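Local coordinates for Bpsl1147 (Burkholderia pseudomallei, PDB 5A4O), which probably binds DNA, most likely single-stranded, as a bacterial homolog of the eukaryotic transcription coactivator PC4, at residues 13-16 with 17-21; 25-29 with 30-34; 58-61 with 62-65. One frame throughout, in Å; residues are numbered along the deposited sequence.

Contacts 1 and 2 are the turn ends of two successive beta hairpins that share strand 19-28, and they lie on opposite sides of the chain's centre, about 25 Å apart between centres. Contact 3 is the entry into helix 61-73. Contact 2 is the most exposed and is rich in arginines and aromatic rings; contact 1 is partly buried, mixing aliphatic packing with amide, hydroxyl, lysine and arginine groups; contact 3 is partly buried and combines aliphatic side chains with water-bridged backbone. Contacts 2 and 3 touch through Arg32 with Pro58 and Val34 with Leu61. Within one chain contact 1 does not touch contact 3, but across the dimer Lys15 packs on Leu60, and Val13 on Gln63, of the second subunit.

Contact 1: 13-16 with 17-21; sequences VQKS and ATQRI
Gln14 and Arg20 lie side by side on one face of the hairpin, their side chains pointing the same way. Gln14 NE2 sits above one guanidinium face, toward its rim, the two planes 35° apart, and Gln14 CG comes within 4.0 Å of Arg20 NE. Arg20 is extended from CG to NE, which carries its charged end out to a salt bridge between NH1 and Asp12 OD2. Its NE also gives a hydrogen bond to a water in the guanidinium plane, which in turn donates to Ser16 O. Long polar chains suit this face because their methylenes can pack while their ends meet water or charge. On the other face Val13 CB and Ile21 CB lie 4.1 Å apart. Lys15 runs across Ile21, its CD 3.9 Å from Ile21 CD1, and its NZ makes a weak hydrogen bond to Ser55 O of the second subunit. At the turn, Ser16 OG stands between its own backbone N and carbonyl carbon (chi1 69°), where it accepts a 3.0 Å hydrogen bond from Thr18 N. Gln19 O takes both Lys15 N, at 2.9 Å, and Ser16 N, at 3.2 Å, from the same face of its plane. Two consecutive N-H groups on one carbonyl are consistent with a classic beta bulge beside the turn of hairpin 8-16/19-28 in the antiparallel PC4-like sheet.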
loop_
_atom_site.group_PDB
_atom_site.type_symbol
_atom_site.label_atom_id
_atom_site.label_comp_id
_atom_site.label_asym_id
_atom_site.label_seq_id
_atom_site.Cartn_x
_atom_site.Cartn_y
_atom_site.Cartn_z
ATOM N N VAL A 13 -3.544 -8.973 6.271
ATOM C CA VAL A 13 -4.952 -8.606 6.030
ATOM C C VAL A 13 -5.491 -9.491 4.932
ATOM O O VAL A 13 -5.065 -9.391 3.774
ATOM C CB VAL A 13 -5.110 -7.146 5.613
ATOM C CG1 VAL A 13 -6.582 -6.816 5.396
ATOM C CG2 VAL A 13 -4.428 -6.215 6.592
ATOM N N GLN A 14 -6.415 -10.369 5.292
ATOM C CA GLN A 14 -6.929 -11.335 4.344
ATOM C C GLN A 14 -7.884 -10.677 3.360
ATOM O O GLN A 14 -8.817 -9.953 3.765
ATOM C CB GLN A 14 -7.653 -12.493 5.053
ATOM C CG GLN A 14 -6.755 -13.289 5.964
ATOM C CD GLN A 14 -7.516 -14.192 6.922
ATOM O OE1 GLN A 14 -8.740 -14.240 6.907
ATOM N NE2 GLN A 14 -6.780 -14.898 7.778
ATOM N N LYS A 15 -7.638 -10.902 2.070
ATOM C CA LYS A 15 -8.554 -10.466 1.000
ATOM C C LYS A 15 -9.492 -11.571 0.574
ATOM O O LYS A 15 -10.659 -11.320 0.231
ATOM C CB LYS A 15 -7.783 -10.043 -0.247
ATOM C CG LYS A 15 -7.018 -8.763 -0.074
ATOM C CD LYS A 15 -6.423 -8.204 -1.381
ATOM C CE LYS A 15 -7.351 -8.326 -2.582
ATOM N NZ LYS A 15 -7.333 -7.073 -3.379
ATOM N N SER A 16 -8.971 -12.787 0.536
ATOM C CA SER A 16 -9.734 -13.963 0.126
ATOM C C SER A 16 -8.975 -15.190 0.553
ATOM O O SER A 16 -7.921 -15.084 1.168
ATOM C CB SER A 16 -9.870 -13.962 -1.413
ATOM O OG SER A 16 -8.607 -14.202 -2.037
ATOM N N ALA A 17 -9.450 -16.382 0.224
ATOM C CA ALA A 17 -8.635 -17.559 0.465
ATOM C C ALA A 17 -7.290 -17.499 -0.235
ATOM O O ALA A 17 -6.344 -18.167 0.204
ATOM C CB ALA A 17 -9.354 -18.816 0.026
ATOM N N THR A 18 -7.195 -16.713 -1.299
ATOM C CA THR A 18 -5.995 -16.762 -2.160
ATOM C C THR A 18 -5.065 -15.545 -2.145
ATOM O O THR A 18 -4.024 -15.576 -2.797
ATOM C CB THR A 18 -6.375 -17.028 -3.620
ATOM O OG1 THR A 18 -7.110 -15.931 -4.192
ATOM C CG2 THR A 18 -7.189 -18.307 -3.712
ATOM N N GLN A 19 -5.429 -14.491 -1.421
ATOM C CA GLN A 19 -4.705 -13.224 -1.475
ATOM C C GLN A 19 -4.785 -12.561 -0.115
ATOM O O GLN A 19 -5.816 -12.644 0.573
ATOM C CB GLN A 19 -5.337 -12.275 -2.492
ATOM C CG GLN A 19 -5.440 -12.818 -3.904
ATOM C CD GLN A 19 -5.580 -11.728 -4.939
ATOM O OE1 GLN A 19 -6.219 -10.697 -4.724
ATOM N NE2 GLN A 19 -4.965 -11.955 -6.094
ATOM N N ARG A 20 -3.697 -11.918 0.277
ATOM C CA ARG A 20 -3.662 -11.151 1.512
ATOM C C ARG A 20 -2.855 -9.936 1.255
ATOM O O ARG A 20 -2.086 -9.893 0.300
ATOM C CB ARG A 20 -3.003 -11.952 2.624
ATOM C CG ARG A 20 -3.765 -13.174 3.022
ATOM C CD ARG A 20 -3.016 -13.919 4.116
ATOM N NE ARG A 20 -3.652 -15.180 4.407
ATOM C CZ ARG A 20 -3.196 -16.079 5.274
ATOM N NH1 ARG A 20 -2.088 -15.868 5.964
ATOM N NH2 ARG A 20 -3.859 -17.208 5.434
ATOM N N ILE A 21 -3.062 -8.930 2.081
ATOM C CA ILE A 21 -2.197 -7.768 2.092
ATOM C C ILE A 21 -1.294 -7.901 3.324
ATOM O O ILE A 21 -1.781 -7.856 4.465
ATOM C CB ILE A 21 -2.967 -6.451 2.148
ATOM C CG1 ILE A 21 -3.916 -6.300 0.953
ATOM C CG2 ILE A 21 -1.990 -5.277 2.291
ATOM C CD1 ILE A 21 -3.247 -6.194 -0.398
HETATM O O HOH W 1 -6.291 -15.579 3.351
#

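Contact 2: 25-29 with 30-34; sequences HRWYR and GRRYV
A two-residue beta hairpin, closed by a type I' turn from Tyr28 to Arg31, joins strands 19-28 and 31-41. Arg29 and Gly30 occupy its corners with positive phi, a backbone shape that glycine adopts easily. Tyr28 N donates to Arg31 O at 2.9 Å, and Arg31 N donates back to Tyr28 O at 3.0 Å. On one face, Arg32 CG lies over the six-membered ring of Trp27, a CH-pi contact. Beyond it the chain bends at chi3 (61°) and brings Arg32 NE to His25 NE2, 2.9 Å away in an almost perfectly straight hydrogen bond (179°). This face, with Val34, packs on Leu68, Ala71, Glu74 and Gly75 of the second subunit. On the other face, Arg26 makes an off-centre cation-pi contact with Tyr33, its CZ 4.3 Å from the ring centroid. A water donates to Tyr28 O and also hydrogen-bonds Tyr33 OH, tying that ring to the turn. Because Arg32 NE is the donor, His25 NE2 acts as acceptor, consistent with a neutral imidazole protonated at ND1; the arginines probably add positive charge at the hairpin end.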
loop_
_atom_site.group_PDB
_atom_site.type_symbol
_atom_site.label_atom_id
_atom_site.label_comp_id
_atom_site.label_asym_id
_atom_site.label_seq_id
_atom_site.Cartn_x
_atom_site.Cartn_y
_atom_site.Cartn_z
ATOM N N HIS A 25 7.909 -5.132 8.243
ATOM C CA HIS A 25 8.926 -4.177 8.590
ATOM C C HIS A 25 10.260 -4.879 8.472
ATOM O O HIS A 25 10.406 -6.008 8.910
ATOM C CB HIS A 25 8.723 -3.647 10.016
ATOM C CG HIS A 25 9.722 -2.604 10.388
ATOM N ND1 HIS A 25 10.947 -2.922 10.930
ATOM C CD2 HIS A 25 9.725 -1.262 10.219
ATOM C CE1 HIS A 25 11.648 -1.814 11.109
ATOM N NE2 HIS A 25 10.923 -0.793 10.696
ATOM N N ARG A 26 11.245 -4.239 7.844
ATOM C CA ARG A 26 12.564 -4.827 7.821
ATOM C C ARG A 26 13.666 -3.778 7.860
ATOM O O ARG A 26 13.405 -2.580 7.650
ATOM C CB ARG A 26 12.757 -5.736 6.629
ATOM C CG ARG A 26 12.658 -5.045 5.314
ATOM C CD ARG A 26 12.751 -6.038 4.161
ATOM N NE ARG A 26 13.454 -5.403 3.056
ATOM C CZ ARG A 26 12.934 -4.479 2.249
ATOM N NH1 ARG A 26 11.674 -4.083 2.383
ATOM N NH2 ARG A 26 13.682 -3.966 1.281
ATOM N N TRP A 27 14.859 -4.245 8.211
ATOM C CA TRP A 27 16.043 -3.385 8.258
ATOM C C TRP A 27 17.065 -3.886 7.251
ATOM O O TRP A 27 17.200 -5.105 7.013
ATOM C CB TRP A 27 16.654 -3.455 9.629
ATOM C CG TRP A 27 15.837 -2.933 10.757
ATOM C CD1 TRP A 27 14.862 -3.577 11.439
ATOM C CD2 TRP A 27 16.007 -1.677 11.379
ATOM N NE1 TRP A 27 14.389 -2.776 12.453
ATOM C CE2 TRP A 27 15.077 -1.598 12.421
ATOM C CE3 TRP A 27 16.837 -0.584 11.123
ATOM C CZ2 TRP A 27 14.973 -0.485 13.239
ATOM C CZ3 TRP A 27 16.753 0.509 11.939
ATOM C CH2 TRP A 27 15.821 0.556 12.988
ATOM N N TYR A 28 17.795 -2.980 6.629
ATOM C CA TYR A 28 18.956 -3.395 5.832
ATOM C C TYR A 28 19.971 -2.257 5.883
ATOM O O TYR A 28 19.616 -1.094 5.646
ATOM C CB TYR A 28 18.618 -3.763 4.378
ATOM C CG TYR A 28 19.784 -4.551 3.820
ATOM C CD1 TYR A 28 19.905 -5.920 4.054
ATOM C CD2 TYR A 28 20.830 -3.904 3.182
ATOM C CE1 TYR A 28 21.016 -6.627 3.615
ATOM C CE2 TYR A 28 21.925 -4.596 2.727
ATOM C CZ TYR A 28 22.027 -5.954 2.955
ATOM O OH TYR A 28 23.181 -6.584 2.504
ATOM N N ARG A 29 21.202 -2.630 6.234
ATOM C CA ARG A 29 22.344 -1.712 6.417
ATOM C C ARG A 29 21.936 -0.551 7.329
ATOM O O ARG A 29 22.279 0.624 7.090
ATOM C CB ARG A 29 22.890 -1.247 5.067
ATOM C CG ARG A 29 24.417 -1.252 4.968
ATOM C CD ARG A 29 25.081 -0.338 6.001
ATOM N NE ARG A 29 26.488 -0.692 6.185
ATOM C CZ ARG A 29 27.484 -0.384 5.350
ATOM N NH1 ARG A 29 27.269 0.340 4.247
ATOM N NH2 ARG A 29 28.716 -0.795 5.631
ATOM N N GLY A 30 21.152 -0.875 8.342
ATOM C CA GLY A 30 20.761 0.109 9.343
ATOM C C GLY A 30 19.676 1.090 8.937
ATOM O O GLY A 30 19.494 2.104 9.610
ATOM N N ARG A 31 18.933 0.781 7.865
ATOM C CA ARG A 31 17.816 1.618 7.412
ATOM C C ARG A 31 16.534 0.814 7.433
ATOM O O ARG A 31 16.550 -0.362 7.154
ATOM C CB ARG A 31 18.100 2.196 6.038
ATOM C CG ARG A 31 19.216 3.236 6.131
ATOM C CD ARG A 31 19.609 3.857 4.802
ATOM N NE ARG A 31 20.226 2.909 3.858
ATOM C CZ ARG A 31 21.479 2.428 3.905
ATOM N NH1 ARG A 31 22.329 2.732 4.890
ATOM N NH2 ARG A 31 21.864 1.599 2.963
ATOM N N ARG A 32 15.435 1.465 7.826
ATOM C CA ARG A 32 14.136 0.790 8.019
ATOM C C ARG A 32 13.278 0.902 6.763
ATOM O O ARG A 32 13.298 1.936 6.073
ATOM C CB ARG A 32 13.329 1.462 9.138
ATOM C CG ARG A 32 13.865 1.332 10.530
ATOM C CD ARG A 32 13.101 2.195 11.527
ATOM N NE ARG A 32 11.677 1.833 11.612
ATOM C CZ ARG A 32 10.719 2.631 12.067
ATOM N NH1 ARG A 32 11.015 3.861 12.499
ATOM N NH2 ARG A 32 9.451 2.203 12.090
ATOM N N TYR A 33 12.515 -0.154 6.488
ATOM C CA TYR A 33 11.677 -0.249 5.302
ATOM C C TYR A 33 10.313 -0.769 5.794
ATOM O O TYR A 33 10.281 -1.796 6.422
ATOM C CB TYR A 33 12.266 -1.271 4.298
ATOM C CG TYR A 33 13.622 -0.961 3.697
ATOM C CD1 TYR A 33 14.790 -0.984 4.467
ATOM C CD2 TYR A 33 13.755 -0.731 2.320
ATOM C CE1 TYR A 33 16.039 -0.705 3.901
ATOM C CE2 TYR A 33 14.999 -0.477 1.733
ATOM C CZ TYR A 33 16.139 -0.446 2.525
ATOM O OH TYR A 33 17.386 -0.162 1.958
ATOM N N VAL A 34 9.212 -0.061 5.525
ATOM C CA VAL A 34 7.879 -0.601 5.754
ATOM C C VAL A 34 7.325 -1.020 4.396
ATOM O O VAL A 34 7.343 -0.252 3.439
ATOM C CB VAL A 34 6.929 0.409 6.426
ATOM C CG1 VAL A 34 5.515 -0.163 6.553
ATOM C CG2 VAL A 34 7.462 0.785 7.801
HETATM O O HOH W 2 19.716 -0.042 3.137
#

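Contact 3: 58-61 with 62-65; sequences PELL and AQVI
The backbone winds through helical angles at residues 58-60 before the regular bonds of helix 61-73 take over, with Val64 N donating to Leu60 O at 3.0 Å and Ile65 N to Leu61 O at 2.9 Å, the latter nearly straight at 174°. One turn earlier, Leu61 N is bonded to Pro58 O. Two waters bridge neighbouring groups along this first turn. One donates to Pro58 O and accepts from Ala62 N; the other donates to Glu59 O, 2.6 Å away, and accepts from Gln63 N. The second water also donates to Gln63 OE1, 2.9 Å away, and so links this side-chain amide to the backbone. With its CG anti to the carbonyl carbon (chi1 -68°) and its chain extended beyond, Gln63 leans back over the preceding turn, where OE1 comes 3.9 Å from Leu60 CD2. Leu60 itself packs on Gln14 of the second subunit. Leu61, Val64 and Ile65 serve a different side. Ile65 lays CG1 against Leu61 O at 3.4 Å, and its CD1 stands 4.5 Å from Leu61 CB. Val64 brings CG2 to 3.6 Å from Leu60 O. Aliphatic residues suit this side because all three pack on Leu68 of the second subunit, while Leu61 also rests on Val34 of the sheet. The chemistry therefore divides: waters satisfy carbonyl and N-H groups of the opening turn, one of them also held by the Gln63 amide, and aliphatic side chains carry the helix into the dimer interface.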
loop_
_atom_site.group_PDB
_atom_site.type_symbol
_atom_site.label_atom_id
_atom_site.label_comp_id
_atom_site.label_asym_id
_atom_site.label_seq_id
_atom_site.Cartn_x
_atom_site.Cartn_y
_atom_site.Cartn_z
ATOM N N PRO A 58 10.012 5.163 7.128
ATOM C CA PRO A 58 9.039 5.314 8.241
ATOM C C PRO A 58 8.578 6.762 8.433
ATOM O O PRO A 58 7.499 6.970 8.941
ATOM C CB PRO A 58 9.822 4.797 9.465
ATOM C CG PRO A 58 11.257 4.884 9.057
ATOM C CD PRO A 58 11.293 4.587 7.582
ATOM N N GLU A 59 9.381 7.731 7.996
ATOM C CA GLU A 59 9.030 9.149 8.090
ATOM C C GLU A 59 7.815 9.507 7.222
ATOM O O GLU A 59 7.292 10.617 7.327
ATOM C CB GLU A 59 10.184 10.045 7.646
ATOM C CG GLU A 59 11.499 9.738 8.342
ATOM C CD GLU A 59 12.432 8.879 7.476
ATOM O OE1 GLU A 59 12.227 7.656 7.389
ATOM O OE2 GLU A 59 13.396 9.446 6.889
ATOM N N LEU A 60 7.398 8.607 6.337
ATOM C CA LEU A 60 6.179 8.815 5.544
ATOM C C LEU A 60 4.939 8.153 6.139
ATOM O O LEU A 60 3.823 8.405 5.652
ATOM C CB LEU A 60 6.365 8.283 4.109
ATOM C CG LEU A 60 7.413 9.007 3.264
ATOM C CD1 LEU A 60 7.344 8.550 1.812
ATOM C CD2 LEU A 60 7.267 10.516 3.324
ATOM N N LEU A 61 5.104 7.299 7.152
ATOM C CA LEU A 61 3.967 6.588 7.755
ATOM C C LEU A 61 2.818 7.443 8.246
ATOM O O LEU A 61 1.669 7.145 7.954
ATOM C CB LEU A 61 4.412 5.683 8.905
ATOM C CG LEU A 61 5.044 4.386 8.478
ATOM C CD1 LEU A 61 5.780 3.782 9.672
ATOM C CD2 LEU A 61 4.000 3.423 7.905
ATOM N N ALA A 62 3.101 8.484 9.005
ATOM C CA ALA A 62 2.035 9.342 9.538
ATOM C C ALA A 62 1.199 9.919 8.404
ATOM O O ALA A 62 -0.017 9.928 8.470
ATOM C CB ALA A 62 2.599 10.478 10.400
ATOM N N GLN A 63 1.859 10.410 7.358
ATOM C CA GLN A 63 1.123 10.913 6.189
ATOM C C GLN A 63 0.266 9.858 5.500
ATOM O O GLN A 63 -0.879 10.143 5.120
ATOM C CB GLN A 63 2.088 11.568 5.200
ATOM C CG GLN A 63 2.704 12.851 5.740
ATOM C CD GLN A 63 3.980 13.220 5.020
ATOM O OE1 GLN A 63 5.083 12.900 5.461
ATOM N NE2 GLN A 63 3.825 13.831 3.862
ATOM N N VAL A 64 0.804 8.657 5.299
ATOM C CA VAL A 64 0.033 7.564 4.662
ATOM C C VAL A 64 -1.173 7.184 5.524
ATOM O O VAL A 64 -2.281 7.104 5.052
ATOM C CB VAL A 64 0.914 6.331 4.318
ATOM C CG1 VAL A 64 0.072 5.128 3.908
ATOM C CG2 VAL A 64 1.873 6.673 3.201
ATOM N N ILE A 65 -0.944 7.011 6.813
ATOM C CA ILE A 65 -2.029 6.736 7.751
ATOM C C ILE A 65 -3.112 7.812 7.688
ATOM O O ILE A 65 -4.316 7.516 7.630
ATOM C CB ILE A 65 -1.486 6.600 9.168
ATOM C CG1 ILE A 65 -0.762 5.272 9.326
ATOM C CG2 ILE A 65 -2.623 6.704 10.179
ATOM C CD1 ILE A 65 0.233 5.187 10.483
HETATM O O HOH W 3 5.850 9.108 9.813
HETATM O O HOH W 4 4.791 11.196 7.755
#